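Local coordinates for glycerate dehydrogenase related protein (Thermoplasma acidophilum, PDB 3GVX), which probably reduces glyoxylate or hydroxypyruvate with a nicotinamide cofactor, as a member of the D-isomer specific 2-hydroxyacid dehydrogenase family, at residues Y44-R49 with G67-V72; Q54-G59 with I267-A272; A199-T204 with K224-V229; I205-R210 with V229-D234. One frame throughout, in Å; residues are numbered along the deposited sequence.

Contact 1 of 4, residues Y44-R49 with G67-V72; sequences YVLGKR and GIPENV
Tyr44 lays the outer part of its ring against Ile68, with CE2 3.5 Å from Ile68 CG1 and CZ nearly as near, while Ile68 CD1 lies near CE2 and CD2. The two side chains slant across each other, so the isoleucine meets the ring obliquely. Beyond Ile68 the phenol oxygen reaches the backbone: Tyr44 OH stands 3.1 Å from Gly67 C, and a CB on Gly67 would come too close to it. Its hydrogen bond is made instead with the backbone oxygen of Asp64. A second apolar pair lies beside the first, the two methyls of Leu46 reaching the CG and CD corner of the Pro69 ring, with Leu46 CD2 3.7 Å from Pro69 CD. The Tyr44 ring is set by a chi1 of 54°, which places CG between the backbone N and the carbonyl carbon and swings the ring toward 67-72. Pro69 also starts a type I turn, closed by Val72 N on Pro69 O at 3.0 Å. Ile53 of strand 52-55 touches both Tyr44 and Ile68 from the sheet. With an alanine in place of Tyr44, Ile68 would probably lose its ring partner and the Asp64 carbonyl this hydrogen bond. With no hydrogen bond between 44-49 and 67-72, these two surface loops are joined by apolar packing, and the hydroxyl of Tyr44 is anchored on Asp64 O, outside both segments.

Contact 2 of 4, residues Q54-G59 with I267-A272; sequences QAISAG and IAIQLA
Ala268, on the helix face turned to the end of strand 52-55, brings its CB to 4.5 Å from Ile56 O, a loose first touch. The same two residues are tied more firmly through Asn77, whose ND2 hydrogen-bonds to both Ile56 O and Ala268 O. Ile269 lies alongside Ile56, pointing the same way, its CD1 3.7 Å from Ile56 CG2. CG1 of Ile56 sits between its backbone N and carbonyl carbon (chi1 60°), leaving CG2 as the branch that faces the helix. One turn on, Ala272 presents its CB to that same methyl, 3.8 Å from Ile56 CG2, and the alpha carbons of Ile56 and Ala272 are 5.4 Å apart. Ala272 O also lies 3.7 Å from Gln54 CG, beside the bend of the glutamine chain. That bend, at chi2 78°, folds the amide back on its own strand, where Gln54 NE2 donates to Ala55 O at 3.0 Å in a nearly straight bond, 175°. A leucine at Gln54 would probably leave Ala55 O without this side-chain donor and lose the weak second bond from NE2 to Ser76 O. The C-terminal helix 266-279 thus returns, after the nucleotide-binding domain, to pack on the C-terminal end of strand 52-55 and the residues after it, so that the smaller domain, with its five-stranded parallel sheet, is built from both ends of the chain, as in this dehydrogenase family.

Contact 3 of 4, residues A199-T204 with K224-V229; sequences ARKNLT and KERSDV
The guanidinium of Arg226 has Lys201 CD over one face, and its edge is given to backbone oxygens of the facing loop. Arg226 NH2 donates to Ala199 O, modelled implausibly short at 2.5 Å, so the length is doubtful, and NH1 makes a weak bond to Arg200 O at 3.3 Å. The chain bends at chi2 and chi3, bringing the group back beside Asp228. There Arg226 NH1 forms a salt bridge with Asp228 OD2, 2.7 Å. Asp228 OD2 also meets the backbone N of Asn202 with its anti lone pair, 2.7 Å and almost straight at 175°. OD2 thus takes a straight bond from the turn amide and a poorly angled one from the charged arginine. The Lys201 side chain crosses that of Asp228 at about a right angle; its NZ contact with OD1 is long and less sure, as OD1 is poorly placed. The shared anion probably offsets the closeness of lysine and arginine. Alongside these polar groups, Val229 CG1 sits 3.4 Å from Leu203 O, and CG2 faces the Ala199 methyl. The type II turn 200-203 leads into strand 204-207, and the type I turn 226-229 from helix 216-225 into strand 230-233, the two strands of a beta-alpha-beta crossover in the Rossmann-type domain. Phe222 of that helix packs on both Ala199 and Val229, and Leu203 rests on Val177 of strand 176-179.

Contact 4 of 4, residues I205-R210 with V229-D234; sequences IVNVAR and VWYLSD
Asn207 meets Ser233 and Tyr231 across the strand pair. Its CB lies 3.1 Å from Ser233 OG, which hydrogen-bonds to Val235 O, and is also close to Tyr231 OH; CG is turned anti to the backbone N (chi1 -164°), which carries the amide over toward the tyrosine. At the tip, ND2 donates to Tyr231 OH at 2.8 Å, tilted slightly from the amide plane, with amide and ring planes 70° apart. OD1 turns back to its own chain and accepts from Ala209 N at 2.9 Å, closing an Asx turn just past the strand end, so both ends of the amide are engaged and its rotation is fixed. Ile205, on the same side of the sheet as Asn207 and Tyr231, reaches the ring edge in its plane, with Ile205 CG2 3.9 Å from Tyr231 CD1. On the other side Val206 and Leu232 are neighbours. The parallel strands are laced by backbone bonds: Leu232 N to Ile205 O at 2.6 Å, Asn207 N to Leu232 O, Ile205 N to Trp230 O and, just past strand 230-233, Asp234 N to Asn207 O. A water bridges the residues just past the strands, donating to Asp234 OD2 at 2.9 Å and weakly to Val208 O; the Asp234 carboxylate is also held by Ser253 OG and the backbone N of Val256 and Ala257. Both strands belong to a beta-alpha-beta unit of the Rossmann-type nucleotide-binding domain. Met219 and Leu223 of its connecting helix 216-225 cover Tyr231, while on the other side His96 of helix 79-97 touches Leu232. Strand 176-179 borders 204-207, and 250-252 borders 230-233.

In the fold
Contacts 1 and 2 lie around the smaller five-stranded sheet, contacts 3 and 4 in the seven-stranded nucleotide-binding domain, on the opposite side of the chain's centre. Contact 4 is buried core, held by regular backbone bonds; contact 1 is a surface meeting of loops, packed by apolar groups. Contacts 2 and 3 are partly buried: the former is helix on strand end without a direct hydrogen bond, the latter a pair of turns tied by charged side chains, largely to backbone atoms. Contacts 3 and 4 share Val229; contact 3 holds the end of helix 216-225 and contact 4 pairs the two strands this helix connects. Contacts 1 and 2 both involve the surroundings of strand 52-55.

Contact 1 of 4, residues Y44-R49 with G67-V72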
loop_
_atom_site.group_PDB
_atom_site.type_symbol
_atom_site.label_atom_id
_atom_site.label_comp_id
_atom_site.label_asym_id
_atom_site.label_seq_id
_atom_site.Cartn_x
_atom_site.Cartn_y
_atom_site.Cartn_z
ATOM N N TYR B 44 20.308 -32.275 3.434
ATOM C CA TYR B 44 20.184 -32.614 2.044
ATOM C C TYR B 44 20.758 -34.019 1.957
ATOM O O TYR B 44 21.381 -34.515 2.901
ATOM C CB TYR B 44 20.959 -31.612 1.162
ATOM C CG TYR B 44 22.429 -31.413 1.530
ATOM C CD1 TYR B 44 23.397 -32.340 1.155
ATOM C CD2 TYR B 44 22.850 -30.291 2.242
ATOM C CE1 TYR B 44 24.755 -32.167 1.491
ATOM C CE2 TYR B 44 24.204 -30.104 2.580
ATOM C CZ TYR B 44 25.150 -31.049 2.195
ATOM O OH TYR B 44 26.478 -30.870 2.510
ATOM N N VAL B 45 20.520 -34.670 0.832
ATOM C CA VAL B 45 21.011 -36.010 0.602
ATOM C C VAL B 45 21.619 -35.986 -0.785
ATOM O O VAL B 45 20.909 -35.798 -1.767
ATOM C CB VAL B 45 19.851 -37.035 0.646
ATOM C CG1 VAL B 45 20.359 -38.429 0.226
ATOM C CG2 VAL B 45 19.207 -37.048 2.051
ATOM N N LEU B 46 22.929 -36.168 -0.872
ATOM C CA LEU B 46 23.578 -36.123 -2.169
ATOM C C LEU B 46 23.247 -37.309 -3.044
ATOM O O LEU B 46 23.157 -38.445 -2.594
ATOM C CB LEU B 46 25.099 -36.006 -2.041
ATOM C CG LEU B 46 25.623 -34.745 -1.361
ATOM C CD1 LEU B 46 27.143 -34.810 -1.419
ATOM C CD2 LEU B 46 25.059 -33.470 -2.015
ATOM N N GLY B 47 23.063 -37.017 -4.319
ATOM C CA GLY B 47 22.757 -38.047 -5.276
ATOM C C GLY B 47 23.677 -37.913 -6.457
ATOM O O GLY B 47 24.681 -37.197 -6.436
ATOM N N LYS B 48 23.313 -38.613 -7.512
ATOM C CA LYS B 48 24.080 -38.588 -8.731
ATOM C C LYS B 48 23.506 -37.593 -9.705
ATOM O O LYS B 48 24.195 -37.144 -10.613
ATOM C CB LYS B 48 24.069 -39.960 -9.368
ATOM C CG LYS B 48 25.135 -40.859 -8.863
ATOM C CD LYS B 48 24.941 -42.219 -9.448
ATOM C CE LYS B 48 26.191 -43.030 -9.282
ATOM N NZ LYS B 48 25.804 -44.406 -8.931
ATOM N N ARG B 49 22.243 -37.239 -9.516
ATOM C CA ARG B 49 21.601 -36.309 -10.428
ATOM C C ARG B 49 21.356 -34.923 -9.835
ATOM O O ARG B 49 20.787 -34.052 -10.492
ATOM C CB ARG B 49 20.282 -36.922 -10.905
ATOM C CG ARG B 49 20.443 -38.330 -11.424
ATOM C CD ARG B 49 19.143 -38.879 -11.957
ATOM N NE ARG B 49 18.550 -37.989 -12.947
ATOM C CZ ARG B 49 17.428 -37.300 -12.755
ATOM N NH1 ARG B 49 16.772 -37.400 -11.607
ATOM N NH2 ARG B 49 16.967 -36.504 -13.710
ATOM N N GLY B 67 29.946 -28.846 2.698
ATOM C CA GLY B 67 29.790 -30.184 2.167
ATOM C C GLY B 67 29.067 -30.257 0.834
ATOM O O GLY B 67 28.888 -31.335 0.285
ATOM N N ILE B 68 28.663 -29.122 0.283
ATOM C CA ILE B 68 27.956 -29.184 -0.984
ATOM C C ILE B 68 28.908 -29.127 -2.176
ATOM O O ILE B 68 29.657 -28.177 -2.344
ATOM C CB ILE B 68 26.882 -28.071 -1.094
ATOM C CG1 ILE B 68 25.806 -28.321 -0.033
ATOM C CG2 ILE B 68 26.293 -28.047 -2.487
ATOM C CD1 ILE B 68 24.631 -27.351 -0.058
ATOM N N PRO B 69 28.876 -30.162 -3.021
ATOM C CA PRO B 69 29.737 -30.231 -4.202
ATOM C C PRO B 69 29.631 -28.981 -5.084
ATOM O O PRO B 69 28.576 -28.357 -5.193
ATOM C CB PRO B 69 29.255 -31.495 -4.914
ATOM C CG PRO B 69 28.708 -32.320 -3.787
ATOM C CD PRO B 69 27.958 -31.308 -2.977
ATOM N N GLU B 70 30.749 -28.628 -5.703
ATOM C CA GLU B 70 30.850 -27.461 -6.570
ATOM C C GLU B 70 29.764 -27.268 -7.632
ATOM O O GLU B 70 29.374 -26.143 -7.902
ATOM C CB GLU B 70 32.216 -27.460 -7.261
ATOM C CG GLU B 70 32.446 -26.316 -8.220
ATOM C CD GLU B 70 32.573 -24.947 -7.520
ATOM O OE1 GLU B 70 32.724 -24.881 -6.283
ATOM O OE2 GLU B 70 32.532 -23.917 -8.217
ATOM N N ASN B 71 29.277 -28.347 -8.234
ATOM C CA ASN B 71 28.255 -28.225 -9.276
ATOM C C ASN B 71 26.823 -28.038 -8.782
ATOM O O ASN B 71 25.929 -27.722 -9.562
ATOM C CB ASN B 71 28.290 -29.442 -10.184
ATOM C CG ASN B 71 28.025 -30.723 -9.430
ATOM O OD1 ASN B 71 28.800 -31.123 -8.558
ATOM N ND2 ASN B 71 26.913 -31.365 -9.746
ATOM N N VAL B 72 26.617 -28.243 -7.486
ATOM C CA VAL B 72 25.292 -28.136 -6.881
ATOM C C VAL B 72 24.996 -26.747 -6.339
ATOM O O VAL B 72 25.711 -26.220 -5.485
ATOM C CB VAL B 72 25.118 -29.168 -5.732
ATOM C CG1 VAL B 72 23.682 -29.134 -5.210
ATOM C CG2 VAL B 72 25.505 -30.572 -6.226
#

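Contact 2 of 4, residues Q54-G59 with I267-A272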
loop_
_atom_site.group_PDB
_atom_site.type_symbol
_atom_site.label_atom_id
_atom_site.label_comp_id
_atom_site.label_asym_id
_atom_site.label_seq_id
_atom_site.Cartn_x
_atom_site.Cartn_y
_atom_site.Cartn_z
ATOM N N GLN B 54 17.147 -26.573 -2.493
ATOM C CA GLN B 54 16.363 -25.430 -2.038
ATOM C C GLN B 54 15.952 -25.488 -0.570
ATOM O O GLN B 54 15.109 -26.298 -0.192
ATOM C CB GLN B 54 15.104 -25.299 -2.892
ATOM C CG GLN B 54 14.202 -24.167 -2.469
ATOM C CD GLN B 54 14.699 -22.820 -2.934
ATOM O OE1 GLN B 54 14.831 -22.571 -4.134
ATOM N NE2 GLN B 54 14.986 -21.936 -1.980
ATOM N N ALA B 55 16.539 -24.623 0.252
ATOM C CA ALA B 55 16.192 -24.542 1.664
ATOM C C ALA B 55 14.886 -23.746 1.727
ATOM O O ALA B 55 14.647 -22.858 0.906
ATOM C CB ALA B 55 17.284 -23.813 2.442
ATOM N N ILE B 56 14.032 -24.064 2.687
ATOM C CA ILE B 56 12.769 -23.346 2.794
ATOM C C ILE B 56 12.889 -22.208 3.782
ATOM O O ILE B 56 11.988 -21.394 3.904
ATOM C CB ILE B 56 11.625 -24.267 3.233
ATOM C CG1 ILE B 56 11.941 -24.861 4.601
ATOM C CG2 ILE B 56 11.411 -25.344 2.185
ATOM C CD1 ILE B 56 10.732 -25.262 5.400
ATOM N N SER B 57 14.011 -22.151 4.491
ATOM C CA SER B 57 14.245 -21.083 5.460
ATOM C C SER B 57 14.945 -19.906 4.791
ATOM O O SER B 57 15.430 -20.020 3.664
ATOM C CB SER B 57 15.074 -21.595 6.644
ATOM O OG SER B 57 16.332 -22.068 6.220
ATOM N N ALA B 58 15.007 -18.786 5.502
ATOM C CA ALA B 58 15.637 -17.562 5.007
ATOM C C ALA B 58 17.154 -17.671 4.955
ATOM O O ALA B 58 17.788 -17.179 4.024
ATOM C CB ALA B 58 15.228 -16.390 5.884
ATOM N N GLY B 59 17.722 -18.326 5.961
ATOM C CA GLY B 59 19.165 -18.504 6.033
ATOM C C GLY B 59 19.610 -19.952 5.896
ATOM O O GLY B 59 18.831 -20.890 6.095
ATOM N N ILE B 267 3.245 -18.593 3.643
ATOM C CA ILE B 267 3.610 -18.220 2.312
ATOM C C ILE B 267 5.048 -18.610 1.934
ATOM O O ILE B 267 5.367 -18.751 0.752
ATOM C CB ILE B 267 3.308 -16.708 2.185
ATOM C CG1 ILE B 267 2.266 -16.503 1.083
ATOM C CG2 ILE B 267 4.582 -15.888 2.115
ATOM C CD1 ILE B 267 2.494 -17.314 -0.186
ATOM N N ALA B 268 5.894 -18.806 2.946
ATOM C CA ALA B 268 7.296 -19.187 2.747
ATOM C C ALA B 268 7.433 -20.474 1.946
ATOM O O ALA B 268 8.179 -20.530 0.979
ATOM C CB ALA B 268 8.000 -19.328 4.098
ATOM N N ILE B 269 6.675 -21.497 2.323
ATOM C CA ILE B 269 6.751 -22.774 1.631
ATOM C C ILE B 269 6.409 -22.677 0.148
ATOM O O ILE B 269 7.046 -23.316 -0.679
ATOM C CB ILE B 269 5.889 -23.860 2.355
ATOM C CG1 ILE B 269 6.256 -25.248 1.814
ATOM C CG2 ILE B 269 4.402 -23.532 2.265
ATOM C CD1 ILE B 269 7.693 -25.670 2.157
ATOM N N GLN B 270 5.439 -21.839 -0.201
ATOM C CA GLN B 270 5.074 -21.675 -1.604
ATOM C C GLN B 270 6.167 -20.988 -2.394
ATOM O O GLN B 270 6.464 -21.373 -3.515
ATOM C CB GLN B 270 3.789 -20.876 -1.743
ATOM C CG GLN B 270 3.237 -20.877 -3.148
ATOM C CD GLN B 270 1.859 -20.261 -3.211
ATOM O OE1 GLN B 270 1.028 -20.484 -2.328
ATOM N NE2 GLN B 270 1.604 -19.487 -4.257
ATOM N N LEU B 271 6.749 -19.951 -1.805
ATOM C CA LEU B 271 7.834 -19.218 -2.456
ATOM C C LEU B 271 9.019 -20.158 -2.688
ATOM O O LEU B 271 9.715 -20.049 -3.696
ATOM C CB LEU B 271 8.258 -18.009 -1.605
ATOM C CG LEU B 271 7.206 -16.894 -1.458
ATOM C CD1 LEU B 271 7.581 -15.975 -0.298
ATOM C CD2 LEU B 271 7.071 -16.129 -2.780
ATOM N N ALA B 272 9.230 -21.086 -1.754
ATOM C CA ALA B 272 10.315 -22.060 -1.871
ATOM C C ALA B 272 10.118 -22.912 -3.123
ATOM O O ALA B 272 11.022 -23.031 -3.939
ATOM C CB ALA B 272 10.384 -22.946 -0.613
#

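Contact 3 of 4, residues A199-T204 with K224-V229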
loop_
_atom_site.group_PDB
_atom_site.type_symbol
_atom_site.label_atom_id
_atom_site.label_comp_id
_atom_site.label_asym_id
_atom_site.label_seq_id
_atom_site.Cartn_x
_atom_site.Cartn_y
_atom_site.Cartn_z
ATOM N N ALA B 199 16.273 17.518 6.138
ATOM C CA ALA B 199 14.857 17.198 5.967
ATOM C C ALA B 199 13.977 18.284 5.379
ATOM O O ALA B 199 13.928 19.422 5.855
ATOM C CB ALA B 199 14.258 16.712 7.283
ATOM N N ARG B 200 13.302 17.921 4.299
ATOM C CA ARG B 200 12.364 18.821 3.652
ATOM C C ARG B 200 11.274 19.012 4.656
ATOM O O ARG B 200 11.143 18.239 5.597
ATOM C CB ARG B 200 11.698 18.171 2.454
ATOM C CG ARG B 200 12.598 17.861 1.359
ATOM C CD ARG B 200 11.807 17.416 0.192
ATOM N NE ARG B 200 12.649 17.518 -0.978
ATOM C CZ ARG B 200 12.257 17.262 -2.212
ATOM N NH1 ARG B 200 11.009 16.878 -2.444
ATOM N NH2 ARG B 200 13.113 17.402 -3.210
ATOM N N LYS B 201 10.449 20.011 4.398
ATOM C CA LYS B 201 9.327 20.294 5.265
ATOM C C LYS B 201 8.345 19.122 5.192
ATOM O O LYS B 201 8.040 18.626 4.111
ATOM C CB LYS B 201 8.654 21.594 4.820
ATOM C CG LYS B 201 8.343 22.559 5.964
ATOM C CD LYS B 201 9.621 22.990 6.728
ATOM C CE LYS B 201 9.310 24.029 7.804
ATOM N NZ LYS B 201 9.588 23.542 9.178
ATOM N N ASN B 202 7.886 18.672 6.356
ATOM C CA ASN B 202 6.925 17.568 6.472
ATOM C C ASN B 202 7.457 16.182 6.147
ATOM O O ASN B 202 6.694 15.269 5.838
ATOM C CB ASN B 202 5.699 17.835 5.607
ATOM C CG ASN B 202 4.969 19.077 6.024
ATOM O OD1 ASN B 202 4.767 19.329 7.214
ATOM N ND2 ASN B 202 4.558 19.865 5.052
ATOM N N LEU B 203 8.769 16.031 6.244
ATOM C CA LEU B 203 9.403 14.760 5.960
ATOM C C LEU B 203 8.899 13.708 6.923
ATOM O O LEU B 203 8.681 13.986 8.099
ATOM C CB LEU B 203 10.919 14.882 6.095
ATOM C CG LEU B 203 11.607 13.514 6.125
ATOM C CD1 LEU B 203 11.611 12.879 4.712
ATOM C CD2 LEU B 203 13.022 13.683 6.671
ATOM N N THR B 204 8.691 12.506 6.405
ATOM C CA THR B 204 8.261 11.377 7.208
ATOM C C THR B 204 9.363 10.345 7.100
ATOM O O THR B 204 9.790 9.965 6.005
ATOM C CB THR B 204 6.952 10.764 6.695
ATOM O OG1 THR B 204 5.922 11.757 6.732
ATOM C CG2 THR B 204 6.540 9.578 7.568
ATOM N N LYS B 224 11.511 17.626 18.378
ATOM C CA LYS B 224 11.008 18.745 19.166
ATOM C C LYS B 224 11.173 20.036 18.382
ATOM O O LYS B 224 10.279 20.868 18.332
ATOM C CB LYS B 224 11.776 18.848 20.487
ATOM C CG LYS B 224 11.509 17.727 21.457
ATOM C CD LYS B 224 10.336 18.072 22.352
ATOM C CE LYS B 224 9.801 16.834 23.036
ATOM N NZ LYS B 224 8.615 17.190 23.851
ATOM N N GLU B 225 12.333 20.196 17.770
ATOM C CA GLU B 225 12.624 21.391 16.989
ATOM C C GLU B 225 11.733 21.466 15.808
ATOM O O GLU B 225 10.975 22.404 15.588
ATOM C CB GLU B 225 14.012 21.325 16.407
ATOM C CG GLU B 225 15.133 21.492 17.330
ATOM C CD GLU B 225 16.420 21.408 16.554
ATOM O OE1 GLU B 225 16.379 21.731 15.343
ATOM O OE2 GLU B 225 17.458 21.026 17.141
ATOM N N ARG B 226 11.931 20.433 15.015
ATOM C CA ARG B 226 11.248 20.213 13.775
ATOM C C ARG B 226 9.961 19.390 13.929
ATOM O O ARG B 226 9.887 18.244 13.486
ATOM C CB ARG B 226 12.193 19.493 12.837
ATOM C CG ARG B 226 11.608 19.408 11.512
ATOM C CD ARG B 226 11.511 20.811 11.016
ATOM N NE ARG B 226 12.562 20.974 10.052
ATOM C CZ ARG B 226 12.460 20.514 8.821
ATOM N NH1 ARG B 226 11.343 19.905 8.447
ATOM N NH2 ARG B 226 13.486 20.599 7.994
ATOM N N SER B 227 8.943 19.987 14.538
ATOM C CA SER B 227 7.663 19.327 14.785
ATOM C C SER B 227 6.820 18.868 13.585
ATOM O O SER B 227 5.789 18.227 13.783
ATOM C CB SER B 227 6.782 20.216 15.673
ATOM O OG SER B 227 6.279 21.329 14.962
ATOM N N ASP B 228 7.223 19.203 12.361
ATOM C CA ASP B 228 6.475 18.790 11.162
ATOM C C ASP B 228 6.975 17.421 10.716
ATOM O O ASP B 228 6.325 16.723 9.943
ATOM C CB ASP B 228 6.695 19.790 10.036
ATOM C CG ASP B 228 8.166 20.045 9.791
ATOM O OD1 ASP B 228 8.860 20.417 10.756
ATOM O OD2 ASP B 228 8.636 19.863 8.652
ATOM N N VAL B 229 8.146 17.048 11.214
ATOM C CA VAL B 229 8.754 15.775 10.870
ATOM C C VAL B 229 8.261 14.657 11.765
ATOM O O VAL B 229 8.133 14.817 12.979
ATOM C CB VAL B 229 10.298 15.856 10.956
ATOM C CG1 VAL B 229 10.914 14.484 10.679
ATOM C CG2 VAL B 229 10.814 16.894 9.963
#

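Contact 4 of 4, residues I205-R210 with V229-D234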
loop_
_atom_site.group_PDB
_atom_site.type_symbol
_atom_site.label_atom_id
_atom_site.label_comp_id
_atom_site.label_asym_id
_atom_site.label_seq_id
_atom_site.Cartn_x
_atom_site.Cartn_y
_atom_site.Cartn_z
ATOM N N ILE B 205 9.839 9.908 8.251
ATOM C CA ILE B 205 10.899 8.937 8.282
ATOM C C ILE B 205 10.374 7.610 8.772
ATOM O O ILE B 205 9.654 7.535 9.766
ATOM C CB ILE B 205 12.040 9.416 9.167
ATOM C CG1 ILE B 205 12.478 10.797 8.674
ATOM C CG2 ILE B 205 13.165 8.386 9.164
ATOM C CD1 ILE B 205 13.823 11.271 9.144
ATOM N N VAL B 206 10.721 6.559 8.048
ATOM C CA VAL B 206 10.286 5.234 8.416
ATOM C C VAL B 206 11.513 4.369 8.658
ATOM O O VAL B 206 12.391 4.247 7.800
ATOM C CB VAL B 206 9.435 4.608 7.300
ATOM C CG1 VAL B 206 8.695 3.403 7.841
ATOM C CG2 VAL B 206 8.491 5.662 6.711
ATOM N N ASN B 207 11.567 3.762 9.833
ATOM C CA ASN B 207 12.695 2.921 10.180
ATOM C C ASN B 207 12.328 1.452 10.310
ATOM O O ASN B 207 11.612 1.063 11.230
ATOM C CB ASN B 207 13.316 3.390 11.495
ATOM C CG ASN B 207 14.701 2.825 11.706
ATOM O OD1 ASN B 207 15.051 1.785 11.146
ATOM N ND2 ASN B 207 15.495 3.502 12.523
ATOM N N VAL B 208 12.803 0.634 9.380
ATOM C CA VAL B 208 12.561 -0.798 9.455
ATOM C C VAL B 208 13.902 -1.539 9.475
ATOM O O VAL B 208 13.986 -2.707 9.113
ATOM C CB VAL B 208 11.702 -1.316 8.277
ATOM C CG1 VAL B 208 10.272 -0.838 8.424
ATOM C CG2 VAL B 208 12.316 -0.880 6.949
ATOM N N ALA B 209 14.946 -0.841 9.906
ATOM C CA ALA B 209 16.280 -1.431 9.986
ATOM C C ALA B 209 16.629 -1.719 11.446
ATOM O O ALA B 209 16.150 -2.676 12.032
ATOM C CB ALA B 209 17.310 -0.482 9.355
ATOM N N ARG B 210 17.442 -0.859 12.032
ATOM C CA ARG B 210 17.834 -1.021 13.417
ATOM C C ARG B 210 17.833 0.330 14.091
ATOM O O ARG B 210 18.176 1.342 13.479
ATOM C CB ARG B 210 19.219 -1.664 13.485
ATOM C CG ARG B 210 19.241 -3.129 13.062
ATOM C CD ARG B 210 18.740 -3.997 14.206
ATOM N NE ARG B 210 17.644 -4.883 13.817
ATOM C CZ ARG B 210 17.787 -6.140 13.407
ATOM N NH1 ARG B 210 18.994 -6.678 13.329
ATOM N NH2 ARG B 210 16.723 -6.861 13.071
ATOM N N VAL B 229 8.146 17.048 11.214
ATOM C CA VAL B 229 8.754 15.775 10.870
ATOM C C VAL B 229 8.261 14.657 11.765
ATOM O O VAL B 229 8.133 14.817 12.979
ATOM C CB VAL B 229 10.298 15.856 10.956
ATOM C CG1 VAL B 229 10.914 14.484 10.679
ATOM C CG2 VAL B 229 10.814 16.894 9.963
ATOM N N TRP B 230 7.960 13.524 11.150
ATOM C CA TRP B 230 7.493 12.382 11.900
ATOM C C TRP B 230 8.479 11.261 11.786
ATOM O O TRP B 230 9.225 11.156 10.818
ATOM C CB TRP B 230 6.109 11.926 11.425
ATOM C CG TRP B 230 5.022 12.731 12.018
ATOM C CD1 TRP B 230 4.848 14.076 11.892
ATOM C CD2 TRP B 230 3.966 12.268 12.873
ATOM N NE1 TRP B 230 3.751 14.482 12.603
ATOM C CE2 TRP B 230 3.186 13.395 13.209
ATOM C CE3 TRP B 230 3.596 11.014 13.371
ATOM C CZ2 TRP B 230 2.057 13.306 14.038
ATOM C CZ3 TRP B 230 2.469 10.926 14.190
ATOM C CH2 TRP B 230 1.713 12.066 14.509
ATOM N N TYR B 231 8.477 10.417 12.798
ATOM C CA TYR B 231 9.366 9.288 12.821
ATOM C C TYR B 231 8.526 8.061 13.074
ATOM O O TYR B 231 7.953 7.906 14.143
ATOM C CB TYR B 231 10.401 9.466 13.931
ATOM C CG TYR B 231 11.406 8.343 14.013
ATOM C CD1 TYR B 231 12.213 8.027 12.928
ATOM C CD2 TYR B 231 11.567 7.613 15.185
ATOM C CE1 TYR B 231 13.150 6.997 13.002
ATOM C CE2 TYR B 231 12.508 6.581 15.282
ATOM C CZ TYR B 231 13.301 6.282 14.189
ATOM O OH TYR B 231 14.246 5.291 14.284
ATOM N N LEU B 232 8.431 7.197 12.075
ATOM C CA LEU B 232 7.658 5.978 12.219
ATOM C C LEU B 232 8.649 4.840 12.284
ATOM O O LEU B 232 9.444 4.640 11.369
ATOM C CB LEU B 232 6.729 5.797 11.025
ATOM C CG LEU B 232 6.067 7.102 10.592
ATOM C CD1 LEU B 232 5.257 6.812 9.346
ATOM C CD2 LEU B 232 5.205 7.698 11.724
ATOM N N SER B 233 8.610 4.085 13.366
ATOM C CA SER B 233 9.570 3.010 13.474
ATOM C C SER B 233 9.049 1.705 14.017
ATOM O O SER B 233 8.149 1.649 14.855
ATOM C CB SER B 233 10.765 3.478 14.302
ATOM O OG SER B 233 11.850 2.597 14.138
ATOM N N ASP B 234 9.635 0.640 13.504
ATOM C CA ASP B 234 9.277 -0.680 13.946
ATOM C C ASP B 234 10.362 -1.165 14.899
ATOM O O ASP B 234 10.282 -2.268 15.415
ATOM C CB ASP B 234 9.153 -1.622 12.758
ATOM C CG ASP B 234 8.790 -3.021 13.172
ATOM O OD1 ASP B 234 7.790 -3.199 13.904
ATOM O OD2 ASP B 234 9.509 -3.949 12.767
HETATM O O HOH W 1 12.106 -3.678 11.400
#